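Local coordinates for endolytic peptidoglycan transglycosylase RlpA (Pseudomonas aeruginosa, PDB 6I05), which is a lytic transglycosylase that cleaves peptidoglycan with a strong preference for naked glycan strands lacking stem peptides, and carries a SPOR domain, at residues L4-G9 against V47-I52; A12-A17 against I43-R48; A22-V27 against A68-P73. All blocks are in the same frame, centred on the assembly; numbering follows the deposited sequence. Where two conformers were deposited one is given.

Interaction 1 (L4-G9 against V47-I52); sequences LYLQVG and VRLGPI
R48 grips Q7 side-on across the antiparallel pair of strands: NE of R48 lies 2.8 Å and NH2 of R48 3.0 Å from OE1 of Q7. Both donors converge on this one oxygen, which sits in the guanidinium plane, while the amide plane is turned 32° away. Q7 gets there with CG anti to the backbone N (chi1 178°) and an extended chain, and the paired hydrogen bonds should hold its amide against rotation. Farther along the same face the contact opens to solvent. The exposed P51 sets its CA over the Y5 ring in a CH-pi contact, 4.0 Å from the centroid. P51 follows a cis peptide bond and forms, with G50, the beta bulge that shifts the register between L4 and L6. Beyond it, I52 N bonds L4 O at 2.7 Å. The opposite face is the buried, wholly apolar part: L49 CG meets L6 CB at 4.1 Å, and L49 CD2 meets V8 CG2 at 3.9 Å. Here L4, L6 and I52 pack on V58 of helix 55-67, and V8 and V47 on L24 of helix 14-25. The pair forms the centre of the SPOR sheet, between strand 74-76 beside 4-11 and strand 32-39 beside 42-52.

Interaction 2 (A12-A17 against I43-R48); sequences ANPDAA and ILHRVR
CG of H45 stands anti to its carbonyl carbon (chi1 -58°) and the ring is turned by a chi2 of -75°, so the imidazole extends toward the turn before helix 14-25 and offers a face to P14. CB of P14 lies over that face, offset toward the rim, 4.0 Å from the H45 centroid, a CH-pi contact. A12 meets the ring edge instead, its O coming 3.5 Å from H45 CD2. Deeper in, the A17 methyl fits between two strand residues: A17 CB is 3.6 Å from H45 CB and 3.7 Å from V47 CG2, closing the buried end. The helix start is capped by N13, whose OD1 accepts from D15 N at 3.0 Å, with the donor well above the amide plane. Polar links across the contact run through water. One water donates to both A12 O and I43 O, the latter 2.8 Å away, and a second lies 2.9 Å from NE2 of H45 and reaches A12 O only weakly. ND1 of H45 is hydrogen-bonded to S36 on strand 32-39. Both imidazole nitrogens thus have partners, which should fix the ring's rotation. Helix and strand are joined by apolar packing at the buried end, and by a CH-pi contact and waters at the exposed end.

Interaction 3 (A22-V27 against A68-P73); sequences AKLSGV and ANLGQP
V27 N donates to L24 O at 2.9 Å, the shortest backbone bond in the 22-27 segment, and G26 N bonds K23 O at 3.0 Å. These two bonds, each reaching back three residues, hold the turn that sets V27 beside L24 and K23, the three residues on which L70 of the 68-73 loop comes to rest. L70 is the main intruder from that loop. Its CG is anti to the carbonyl carbon (chi1 -71°), which, with chi2 near 175°, carries the two methyls toward the helix, where they divide the work. CD1 of L70 lies 3.9 Å from CD2 of L24, the two leucines sliding past each other in opposite directions. CD2 of L70 touches the aliphatic part of K23, lying 3.8 Å from CD of K23 and 3.9 Å from its CB. The lysine chain, extended beyond CG, runs across L70 and carries its amine away from the loop. V27 meets L70 tip to tip and also sets CG1 3.8 Å from CB of A68, but it was deposited in two conformers, so these touches are described for one conformer only and need not hold in the other. Two residues of positive phi bend the loop: N69 ends helix 55-67 in a Schellman motif, and G71 follows L70 with a phi of 141°. I65 of helix 55-67 touches both L24 and L70, while Q62 and R66 of that helix hold the loop further by bonding P73 O and Q72 OE1. The contact therefore brings the C-terminal ends of helices 14-25 and 55-67 together beside the sheet. Between the two segments the chemistry is dispersive, methyl against methyl and methylene, so close fit does the holding; the lysine supplies hydrocarbon to the interface while its charge stays at the surface.

How the interactions relate
Along the chain the segments come as 4-9, 12-17, 22-27, 43-48, 47-52 and 68-73, so interaction 3 alternates with each of the others. Interactions 1 and 2 share V47 and R48 on strand 42-52, their centres about 13 Å apart; interactions 2 and 3 lie near the two ends of helix 14-25, with centres about 14 Å apart, and interactions 1 and 3 are about 11 Å apart. All three meet at V47 and L24, where V47 CG1 and L24 CD1 are 3.6 Å apart. Together they tie the middle of the four-stranded sheet to helix 14-25 and the final loop, consistent with one compact SPOR domain carrying both helices on the same sheet face.

Interaction 1 (L4-G9 against V47-I52)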
ATOM      1  N   LEU A   4      -0.578 -12.251  -2.670  1.00 13.12           N
ATOM      2  CA  LEU A   4      -0.059 -11.162  -3.484  1.00 11.41           C
ATOM      3  C   LEU A   4      -0.127  -9.854  -2.702  1.00  9.96           C
ATOM      4  O   LEU A   4      -1.030  -9.651  -1.886  1.00 10.80           O
ATOM      5  CB  LEU A   4      -0.885 -11.059  -4.764  1.00 11.96           C
ATOM      6  CG  LEU A   4      -0.822 -12.329  -5.613  1.00 13.87           C
ATOM      7  CD1 LEU A   4      -1.845 -12.264  -6.733  1.00 15.90           C
ATOM      8  CD2 LEU A   4       0.576 -12.530  -6.179  1.00 15.24           C
ATOM      9  N   TYR A   5       0.816  -8.947  -2.968  1.00 10.47           N
ATOM     10  CA  TYR A   5       0.899  -7.702  -2.219  1.00 10.55           C
ATOM     11  C   TYR A   5       1.029  -6.521  -3.165  1.00 10.27           C
ATOM     12  O   TYR A   5       1.669  -6.616  -4.215  1.00 11.00           O
ATOM     13  CB  TYR A   5       2.100  -7.701  -1.276  1.00 12.11           C
ATOM     14  CG  TYR A   5       1.980  -8.693  -0.150  1.00 12.01           C
ATOM     15  CD1 TYR A   5       2.349 -10.016  -0.323  1.00 13.27           C
ATOM     16  CD2 TYR A   5       1.503  -8.304   1.092  1.00 12.93           C
ATOM     17  CE1 TYR A   5       2.246 -10.931   0.715  1.00 14.17           C
ATOM     18  CE2 TYR A   5       1.391  -9.205   2.134  1.00 14.04           C
ATOM     19  CZ  TYR A   5       1.764 -10.516   1.943  1.00 14.12           C
ATOM     20  OH  TYR A   5       1.660 -11.402   2.986  1.00 16.18           O
ATOM     21  N   LEU A   6       0.429  -5.400  -2.768  1.00  9.85           N
ATOM     22  CA  LEU A   6       0.559  -4.132  -3.473  1.00  9.86           C
ATOM     23  C   LEU A   6       1.263  -3.133  -2.570  1.00 10.18           C
ATOM     24  O   LEU A   6       1.127  -3.180  -1.344  1.00 11.38           O
ATOM     25  CB  LEU A   6      -0.812  -3.551  -3.837  1.00 10.36           C
ATOM     26  CG  LEU A   6      -1.606  -4.280  -4.917  1.00 10.11           C
ATOM     27  CD1 LEU A   6      -3.038  -3.775  -4.953  1.00 11.13           C
ATOM     28  CD2 LEU A   6      -0.927  -4.097  -6.269  1.00 10.43           C
ATOM     29  N   GLN A   7       2.021  -2.229  -3.187  1.00  9.87           N
ATOM     30  CA  GLN A   7       2.547  -1.050  -2.511  1.00 10.01           C
ATOM     31  C   GLN A   7       1.884   0.172  -3.128  1.00 10.40           C
ATOM     32  O   GLN A   7       1.774   0.274  -4.355  1.00 11.80           O
ATOM     33  CB  GLN A   7       4.066  -0.949  -2.639  1.00 10.81           C
ATOM     34  CG  GLN A   7       4.652   0.291  -1.978  1.00 11.65           C
ATOM     35  CD  GLN A   7       6.141   0.162  -1.754  1.00 12.54           C
ATOM     36  OE1 GLN A   7       6.609  -0.826  -1.188  1.00 13.02           O
ATOM     37  NE2 GLN A   7       6.897   1.154  -2.209  1.00 14.80           N
ATOM     38  N   VAL A   8       1.427   1.087  -2.277  1.00 11.80           N
ATOM     39  CA  VAL A   8       0.673   2.244  -2.731  1.00 13.89           C
ATOM     40  C   VAL A   8       1.450   3.550  -2.580  1.00 14.97           C
ATOM     41  O   VAL A   8       1.183   4.507  -3.317  1.00 17.52           O
ATOM     42  CB  VAL A   8      -0.701   2.323  -2.030  1.00 15.36           C
ATOM     43  CG1 VAL A   8      -1.568   3.426  -2.623  1.00 17.18           C
ATOM     44  CG2 VAL A   8      -1.415   0.975  -2.126  1.00 16.75           C
ATOM     45  N   GLY A   9       2.395   3.619  -1.654  1.00 13.17           N
ATOM     46  CA  GLY A   9       3.234   4.790  -1.507  1.00 13.85           C
ATOM     47  C   GLY A   9       4.384   4.460  -0.588  1.00 13.22           C
ATOM     48  O   GLY A   9       4.408   3.419   0.073  1.00 13.06           O
ATOM     49  N   VAL A  47       3.843   1.816   2.330  1.00  9.82           N
ATOM     50  CA  VAL A  47       2.462   1.471   2.644  1.00  9.58           C
ATOM     51  C   VAL A  47       2.026   0.369   1.694  1.00  8.99           C
ATOM     52  O   VAL A  47       2.027   0.559   0.470  1.00 10.14           O
ATOM     53  CB  VAL A  47       1.539   2.694   2.550  1.00 11.55           C
ATOM     54  CG1 VAL A  47       0.112   2.304   2.908  1.00 13.07           C
ATOM     55  CG2 VAL A  47       2.037   3.808   3.467  1.00 12.91           C
ATOM     56  N   ARG A  48       1.672  -0.786   2.249  1.00  9.51           N
ATOM     57  CA  ARG A  48       1.416  -1.990   1.483  1.00  9.56           C
ATOM     58  C   ARG A  48       0.092  -2.608   1.899  1.00  9.50           C
ATOM     59  O   ARG A  48      -0.473  -2.289   2.950  1.00 10.26           O
ATOM     60  CB  ARG A  48       2.545  -3.004   1.684  1.00  9.89           C
ATOM     61  CG  ARG A  48       3.842  -2.518   1.092  1.00 10.48           C
ATOM     62  CD  ARG A  48       4.981  -3.474   1.305  1.00 11.28           C
ATOM     63  NE  ARG A  48       6.101  -3.050   0.473  1.00 11.36           N
ATOM     64  CZ  ARG A  48       7.188  -3.771   0.244  1.00 13.33           C
ATOM     65  NH1 ARG A  48       7.341  -4.956   0.816  1.00 16.30           N
ATOM     66  NH2 ARG A  48       8.119  -3.294  -0.568  1.00 15.45           N
ATOM     67  N   LEU A  49      -0.406  -3.503   1.057  1.00 10.58           N
ATOM     68  CA  LEU A  49      -1.593  -4.252   1.435  1.00 12.10           C
ATOM     69  C   LEU A  49      -1.517  -5.669   0.894  1.00  9.92           C
ATOM     70  O   LEU A  49      -0.868  -5.937  -0.119  1.00 10.91           O
ATOM     71  CB  LEU A  49      -2.896  -3.536   1.094  1.00 15.73           C
ATOM     72  CG  LEU A  49      -3.060  -3.353  -0.393  1.00 16.05           C
ATOM     73  CD1 LEU A  49      -4.033  -4.372  -0.917  1.00 18.55           C
ATOM     74  CD2 LEU A  49      -3.570  -1.963  -0.685  1.00 20.15           C
ATOM     75  N   GLY A  50      -2.160  -6.577   1.614  1.00 10.72           N
ATOM     76  CA  GLY A  50      -2.133  -7.975   1.282  1.00 11.45           C
ATOM     77  C   GLY A  50      -2.006  -8.799   2.543  1.00 12.44           C
ATOM     78  O   GLY A  50      -1.881  -8.253   3.642  1.00 14.22           O
ATOM     79  N   PRO A  51      -2.008 -10.138   2.412  1.00 11.43           N
ATOM     80  CA  PRO A  51      -1.965 -10.868   1.140  1.00 11.21           C
ATOM     81  C   PRO A  51      -3.313 -10.950   0.435  1.00 10.83           C
ATOM     82  O   PRO A  51      -4.343 -11.271   1.049  1.00 13.53           O
ATOM     83  CB  PRO A  51      -1.519 -12.272   1.561  1.00 11.56           C
ATOM     84  CG  PRO A  51      -1.991 -12.410   2.979  1.00 12.82           C
ATOM     85  CD  PRO A  51      -1.880 -11.039   3.576  1.00 13.04           C
ATOM     86  N   ILE A  52      -3.304 -10.694  -0.864  1.00 10.31           N
ATOM     87  CA  ILE A  52      -4.503 -10.777  -1.684  1.00 10.70           C
ATOM     88  C   ILE A  52      -4.552 -12.155  -2.336  1.00 10.61           C
ATOM     89  O   ILE A  52      -3.529 -12.678  -2.802  1.00 11.63           O
ATOM     90  CB  ILE A  52      -4.509  -9.632  -2.713  1.00 11.92           C
ATOM     91  CG1 ILE A  52      -4.552  -8.284  -1.984  1.00 14.93           C
ATOM     92  CG2 ILE A  52      -5.672  -9.779  -3.667  1.00 12.20           C
ATOM     93  CD1 ILE A  52      -4.408  -7.089  -2.892  1.00 18.08           C
TER

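Interaction 2 (A12-A17 against I43-R48)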
ATOM      1  N   ALA A  12       8.982   9.457   3.626  1.00 18.52           N
ATOM      2  CA  ALA A  12       9.932   9.749   4.693  1.00 20.23           C
ATOM      3  C   ALA A  12       9.224  10.097   5.998  1.00 21.23           C
ATOM      4  O   ALA A  12       9.750   9.817   7.081  1.00 23.42           O
ATOM      5  CB  ALA A  12      10.856  10.894   4.273  1.00 21.78           C
ATOM      6  N   ASN A  13       8.035  10.692   5.915  1.00 22.33           N
ATOM      7  CA  ASN A  13       7.302  11.141   7.096  1.00 23.95           C
ATOM      8  C   ASN A  13       6.339  10.049   7.540  1.00 22.07           C
ATOM      9  O   ASN A  13       5.469   9.653   6.754  1.00 20.98           O
ATOM     10  CB  ASN A  13       6.531  12.414   6.764  1.00 28.44           C
ATOM     11  CG  ASN A  13       5.493  12.778   7.816  1.00 32.24           C
ATOM     12  OD1 ASN A  13       5.611  12.420   8.989  1.00 33.96           O
ATOM     13  ND2 ASN A  13       4.469  13.511   7.396  1.00 34.50           N
ATOM     14  N   PRO A  14       6.443   9.541   8.772  1.00 21.37           N
ATOM     15  CA  PRO A  14       5.537   8.455   9.183  1.00 21.43           C
ATOM     16  C   PRO A  14       4.075   8.865   9.258  1.00 19.32           C
ATOM     17  O   PRO A  14       3.201   8.017   9.043  1.00 18.15           O
ATOM     18  CB  PRO A  14       6.087   8.022  10.547  1.00 22.47           C
ATOM     19  CG  PRO A  14       6.809   9.212  11.048  1.00 22.93           C
ATOM     20  CD  PRO A  14       7.396   9.891   9.839  1.00 22.14           C
ATOM     21  N   ASP A  15       3.777  10.131   9.560  1.00 19.02           N
ATOM     22  CA  ASP A  15       2.383  10.566   9.584  1.00 19.81           C
ATOM     23  C   ASP A  15       1.746  10.427   8.210  1.00 18.02           C
ATOM     24  O   ASP A  15       0.570  10.061   8.094  1.00 17.41           O
ATOM     25  CB  ASP A  15       2.287  12.020  10.039  1.00 21.88           C
ATOM     26  CG  ASP A  15       2.312  12.176  11.549  1.00 24.84           C
ATOM     27  OD1 ASP A  15       2.359  11.165  12.278  1.00 25.33           O
ATOM     28  OD2 ASP A  15       2.288  13.338  11.997  1.00 27.05           O
ATOM     29  N   ALA A  16       2.506  10.723   7.151  1.00 17.29           N
ATOM     30  CA  ALA A  16       1.973  10.586   5.802  1.00 17.10           C
ATOM     31  C   ALA A  16       1.698   9.126   5.472  1.00 15.05           C
ATOM     32  O   ALA A  16       0.692   8.806   4.829  1.00 14.55           O
ATOM     33  CB  ALA A  16       2.941  11.202   4.791  1.00 18.48           C
ATOM     34  N   ALA A  17       2.592   8.227   5.894  1.00 14.38           N
ATOM     35  CA  ALA A  17       2.369   6.802   5.680  1.00 13.45           C
ATOM     36  C   ALA A  17       1.159   6.318   6.469  1.00 13.52           C
ATOM     37  O   ALA A  17       0.314   5.590   5.938  1.00 13.12           O
ATOM     38  CB  ALA A  17       3.622   6.010   6.049  1.00 14.57           C
ATOM     39  N   ILE A  43      14.939   6.599   6.884  1.00 13.76           N
ATOM     40  CA  ILE A  43      13.872   5.617   7.021  1.00 13.32           C
ATOM     41  C   ILE A  43      12.857   5.848   5.915  1.00 13.67           C
ATOM     42  O   ILE A  43      12.446   6.987   5.661  1.00 15.29           O
ATOM     43  CB  ILE A  43      13.207   5.694   8.404  1.00 14.45           C
ATOM     44  CG1 ILE A  43      14.255   5.569   9.514  1.00 16.54           C
ATOM     45  CG2 ILE A  43      12.152   4.588   8.537  1.00 16.00           C
ATOM     46  CD1 ILE A  43      15.142   4.368   9.356  1.00 17.02           C
ATOM     47  N   LEU A  44      12.453   4.768   5.252  1.00 13.39           N
ATOM     48  CA  LEU A  44      11.435   4.809   4.214  1.00 13.84           C
ATOM     49  C   LEU A  44      10.254   3.986   4.697  1.00 12.20           C
ATOM     50  O   LEU A  44      10.407   2.795   4.991  1.00 12.76           O
ATOM     51  CB  LEU A  44      11.984   4.226   2.914  1.00 16.12           C
ATOM     52  CG  LEU A  44      11.052   4.360   1.711  1.00 17.15           C
ATOM     53  CD1 LEU A  44      10.826   5.828   1.360  1.00 18.85           C
ATOM     54  CD2 LEU A  44      11.597   3.574   0.519  1.00 18.73           C
ATOM     55  N   HIS A  45       9.085   4.619   4.789  1.00 12.19           N
ATOM     56  CA  HIS A  45       7.868   3.984   5.291  1.00 11.79           C
ATOM     57  C   HIS A  45       7.005   3.593   4.096  1.00 11.84           C
ATOM     58  O   HIS A  45       6.374   4.452   3.475  1.00 12.93           O
ATOM     59  CB  HIS A  45       7.101   4.948   6.195  1.00 12.68           C
ATOM     60  CG  HIS A  45       7.899   5.441   7.356  1.00 14.38           C
ATOM     61  ND1 HIS A  45       8.160   4.657   8.459  1.00 14.62           N
ATOM     62  CD2 HIS A  45       8.491   6.635   7.590  1.00 16.63           C
ATOM     63  CE1 HIS A  45       8.881   5.348   9.323  1.00 16.74           C
ATOM     64  NE2 HIS A  45       9.101   6.546   8.817  1.00 17.15           N
ATOM     65  N   ARG A  46       6.965   2.303   3.782  1.00 10.46           N
ATOM     66  CA  ARG A  46       6.247   1.801   2.615  1.00 10.84           C
ATOM     67  C   ARG A  46       4.863   1.336   3.028  1.00 10.31           C
ATOM     68  O   ARG A  46       4.724   0.553   3.968  1.00 13.20           O
ATOM     69  CB  ARG A  46       7.019   0.647   1.980  1.00 11.80           C
ATOM     70  CG  ARG A  46       8.458   1.077   1.697  1.00 16.08           C
ATOM     71  CD  ARG A  46       9.408  -0.021   1.339  1.00 19.19           C
ATOM     72  NE  ARG A  46       9.429  -1.111   2.304  1.00 17.95           N
ATOM     73  CZ  ARG A  46      10.106  -2.226   2.090  1.00 18.17           C
ATOM     74  NH1 ARG A  46      10.822  -2.342   0.978  1.00 20.35           N
ATOM     75  NH2 ARG A  46      10.051  -3.220   2.957  1.00 18.61           N
ATOM     76  N   VAL A  47       3.843   1.816   2.330  1.00  9.82           N
ATOM     77  CA  VAL A  47       2.462   1.471   2.644  1.00  9.58           C
ATOM     78  C   VAL A  47       2.026   0.369   1.694  1.00  8.99           C
ATOM     79  O   VAL A  47       2.027   0.559   0.470  1.00 10.14           O
ATOM     80  CB  VAL A  47       1.539   2.694   2.550  1.00 11.55           C
ATOM     81  CG1 VAL A  47       0.112   2.304   2.908  1.00 13.07           C
ATOM     82  CG2 VAL A  47       2.037   3.808   3.467  1.00 12.91           C
ATOM     83  N   ARG A  48       1.672  -0.786   2.249  1.00  9.51           N
ATOM     84  CA  ARG A  48       1.416  -1.990   1.483  1.00  9.56           C
ATOM     85  C   ARG A  48       0.092  -2.608   1.899  1.00  9.50           C
ATOM     86  O   ARG A  48      -0.473  -2.289   2.950  1.00 10.26           O
ATOM     87  CB  ARG A  48       2.545  -3.004   1.684  1.00  9.89           C
ATOM     88  CG  ARG A  48       3.842  -2.518   1.092  1.00 10.48           C
ATOM     89  CD  ARG A  48       4.981  -3.474   1.305  1.00 11.28           C
ATOM     90  NE  ARG A  48       6.101  -3.050   0.473  1.00 11.36           N
ATOM     91  CZ  ARG A  48       7.188  -3.771   0.244  1.00 13.33           C
ATOM     92  NH1 ARG A  48       7.341  -4.956   0.816  1.00 16.30           N
ATOM     93  NH2 ARG A  48       8.119  -3.294  -0.568  1.00 15.45           N
TER
HETATM   94  O   HOH W   1      12.643   9.279   7.177  1.00 26.33           O
HETATM   95  O   HOH W   2      10.880   8.486  10.088  1.00 30.13           O

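Interaction 3 (A22-V27 against A68-P73)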
ATOM      1  N   ALA A  22      -4.586   4.642   6.760  1.00 14.08           N
ATOM      2  CA  ALA A  22      -5.953   4.826   7.240  1.00 15.39           C
ATOM      3  C   ALA A  22      -6.931   5.018   6.086  1.00 16.13           C
ATOM      4  O   ALA A  22      -8.021   4.433   6.084  1.00 17.66           O
ATOM      5  CB  ALA A  22      -6.019   6.006   8.211  1.00 16.25           C
ATOM      6  N   LYS A  23      -6.560   5.826   5.087  1.00 15.71           N
ATOM      7  CA  LYS A  23      -7.450   6.040   3.949  1.00 16.04           C
ATOM      8  C   LYS A  23      -7.667   4.753   3.163  1.00 15.55           C
ATOM      9  O   LYS A  23      -8.783   4.474   2.708  1.00 16.69           O
ATOM     10  CB  LYS A  23      -6.894   7.139   3.042  1.00 17.13           C
ATOM     11  CG  LYS A  23      -6.900   8.526   3.671  1.00 19.67           C
ATOM     12  CD  LYS A  23      -6.377   9.567   2.701  1.00 23.49           C
ATOM     13  CE  LYS A  23      -6.514  10.970   3.265  1.00 26.57           C
ATOM     14  NZ  LYS A  23      -5.700  11.949   2.488  1.00 29.52           N
ATOM     15  N   LEU A  24      -6.611   3.959   2.978  1.00 15.25           N
ATOM     16  CA  LEU A  24      -6.752   2.718   2.224  1.00 15.06           C
ATOM     17  C   LEU A  24      -7.706   1.749   2.901  1.00 16.06           C
ATOM     18  O   LEU A  24      -8.402   0.985   2.222  1.00 15.71           O
ATOM     19  CB  LEU A  24      -5.391   2.061   2.020  1.00 14.70           C
ATOM     20  CG  LEU A  24      -4.498   2.710   0.964  1.00 14.06           C
ATOM     21  CD1 LEU A  24      -3.061   2.225   1.106  1.00 14.24           C
ATOM     22  CD2 LEU A  24      -5.037   2.415  -0.425  1.00 15.21           C
ATOM     23  N   SER A  25      -7.755   1.761   4.232  1.00 17.55           N
ATOM     24  CA  SER A  25      -8.687   0.890   4.933  1.00 19.98           C
ATOM     25  C   SER A  25     -10.135   1.172   4.556  1.00 20.00           C
ATOM     26  O   SER A  25     -10.985   0.290   4.702  1.00 21.22           O
ATOM     27  CB  SER A  25      -8.469   1.005   6.442  1.00 22.81           C
ATOM     28  OG  SER A  25      -7.188   0.500   6.792  1.00 25.98           O
ATOM     29  N   GLY A  26     -10.433   2.368   4.058  1.00 20.88           N
ATOM     30  CA  GLY A  26     -11.772   2.669   3.599  1.00 22.33           C
ATOM     31  C   GLY A  26     -12.090   2.231   2.192  1.00 23.30           C
ATOM     32  O   GLY A  26     -13.241   2.342   1.761  1.00 25.38           O
ATOM     33  N   VAL A  27     -11.105   1.711   1.465  1.00 22.13           N
ATOM     34  CA  VAL A  27     -11.308   1.333   0.073  0.64 23.14           C
ATOM     35  C   VAL A  27     -11.056  -0.142  -0.200  1.00 22.02           C
ATOM     36  O   VAL A  27     -11.528  -0.652  -1.231  1.00 24.15           O
ATOM     37  CB  VAL A  27     -10.498   2.218  -0.900  0.64 25.47           C
ATOM     38  CG1 VAL A  27     -10.807   3.687  -0.664  0.64 26.32           C
ATOM     39  CG2 VAL A  27      -9.010   1.951  -0.764  0.64 26.29           C
ATOM     40  N   ALA A  68     -10.183   6.167  -5.863  1.00 14.62           N
ATOM     41  CA  ALA A  68     -10.068   6.970  -4.655  1.00 15.51           C
ATOM     42  C   ALA A  68      -8.951   7.997  -4.733  1.00 15.91           C
ATOM     43  O   ALA A  68      -8.790   8.783  -3.793  1.00 16.53           O
ATOM     44  CB  ALA A  68      -9.843   6.054  -3.451  1.00 16.05           C
ATOM     45  N   ASN A  69      -8.175   7.998  -5.816  1.00 16.35           N
ATOM     46  CA  ASN A  69      -7.095   8.958  -6.021  1.00 17.63           C
ATOM     47  C   ASN A  69      -6.052   8.882  -4.912  1.00 17.20           C
ATOM     48  O   ASN A  69      -5.564   9.900  -4.424  1.00 18.86           O
ATOM     49  CB  ASN A  69      -7.634  10.380  -6.199  1.00 21.15           C
ATOM     50  CG  ASN A  69      -6.638  11.299  -6.859  1.00 24.79           C
ATOM     51  OD1 ASN A  69      -5.767  10.854  -7.599  1.00 26.26           O
ATOM     52  ND2 ASN A  69      -6.759  12.594  -6.591  1.00 27.47           N
ATOM     53  N   LEU A  70      -5.704   7.661  -4.512  1.00 15.88           N
ATOM     54  CA  LEU A  70      -4.815   7.458  -3.377  1.00 16.72           C
ATOM     55  C   LEU A  70      -3.384   7.116  -3.770  1.00 19.72           C
ATOM     56  O   LEU A  70      -2.526   7.025  -2.889  1.00 22.41           O
ATOM     57  CB  LEU A  70      -5.380   6.396  -2.425  1.00 16.74           C
ATOM     58  CG  LEU A  70      -6.614   6.841  -1.638  1.00 17.33           C
ATOM     59  CD1 LEU A  70      -7.174   5.696  -0.809  1.00 18.53           C
ATOM     60  CD2 LEU A  70      -6.280   8.029  -0.749  1.00 18.38           C
ATOM     61  N   GLY A  71      -3.094   6.951  -5.050  1.00 18.87           N
ATOM     62  CA  GLY A  71      -1.738   6.700  -5.478  1.00 19.49           C
ATOM     63  C   GLY A  71      -1.707   5.691  -6.603  1.00 19.77           C
ATOM     64  O   GLY A  71      -2.738   5.297  -7.143  1.00 20.58           O
ATOM     65  N   GLN A  72      -0.494   5.278  -6.964  1.00 19.26           N
ATOM     66  CA  GLN A  72      -0.277   4.343  -8.063  1.00 19.65           C
ATOM     67  C   GLN A  72       0.102   2.986  -7.489  1.00 19.09           C
ATOM     68  O   GLN A  72       1.258   2.775  -7.094  1.00 24.01           O
ATOM     69  CB  GLN A  72       0.821   4.859  -8.998  1.00 23.42           C
ATOM     70  CG  GLN A  72       0.450   6.131  -9.761  1.00 26.49           C
ATOM     71  CD  GLN A  72      -0.805   5.985 -10.614  1.00 29.47           C
ATOM     72  OE1 GLN A  72      -1.133   4.895 -11.087  1.00 30.33           O
ATOM     73  NE2 GLN A  72      -1.509   7.092 -10.815  1.00 31.65           N
ATOM     74  N   PRO A  73      -0.833   2.044  -7.415  1.00 14.46           N
ATOM     75  CA  PRO A  73      -0.584   0.778  -6.714  1.00 14.68           C
ATOM     76  C   PRO A  73       0.190  -0.189  -7.605  1.00 14.43           C
ATOM     77  O   PRO A  73      -0.233  -0.487  -8.723  1.00 16.58           O
ATOM     78  CB  PRO A  73      -2.000   0.263  -6.435  1.00 17.03           C
ATOM     79  CG  PRO A  73      -2.833   0.850  -7.543  1.00 18.80           C
ATOM     80  CD  PRO A  73      -2.204   2.143  -7.945  1.00 17.16           C
TER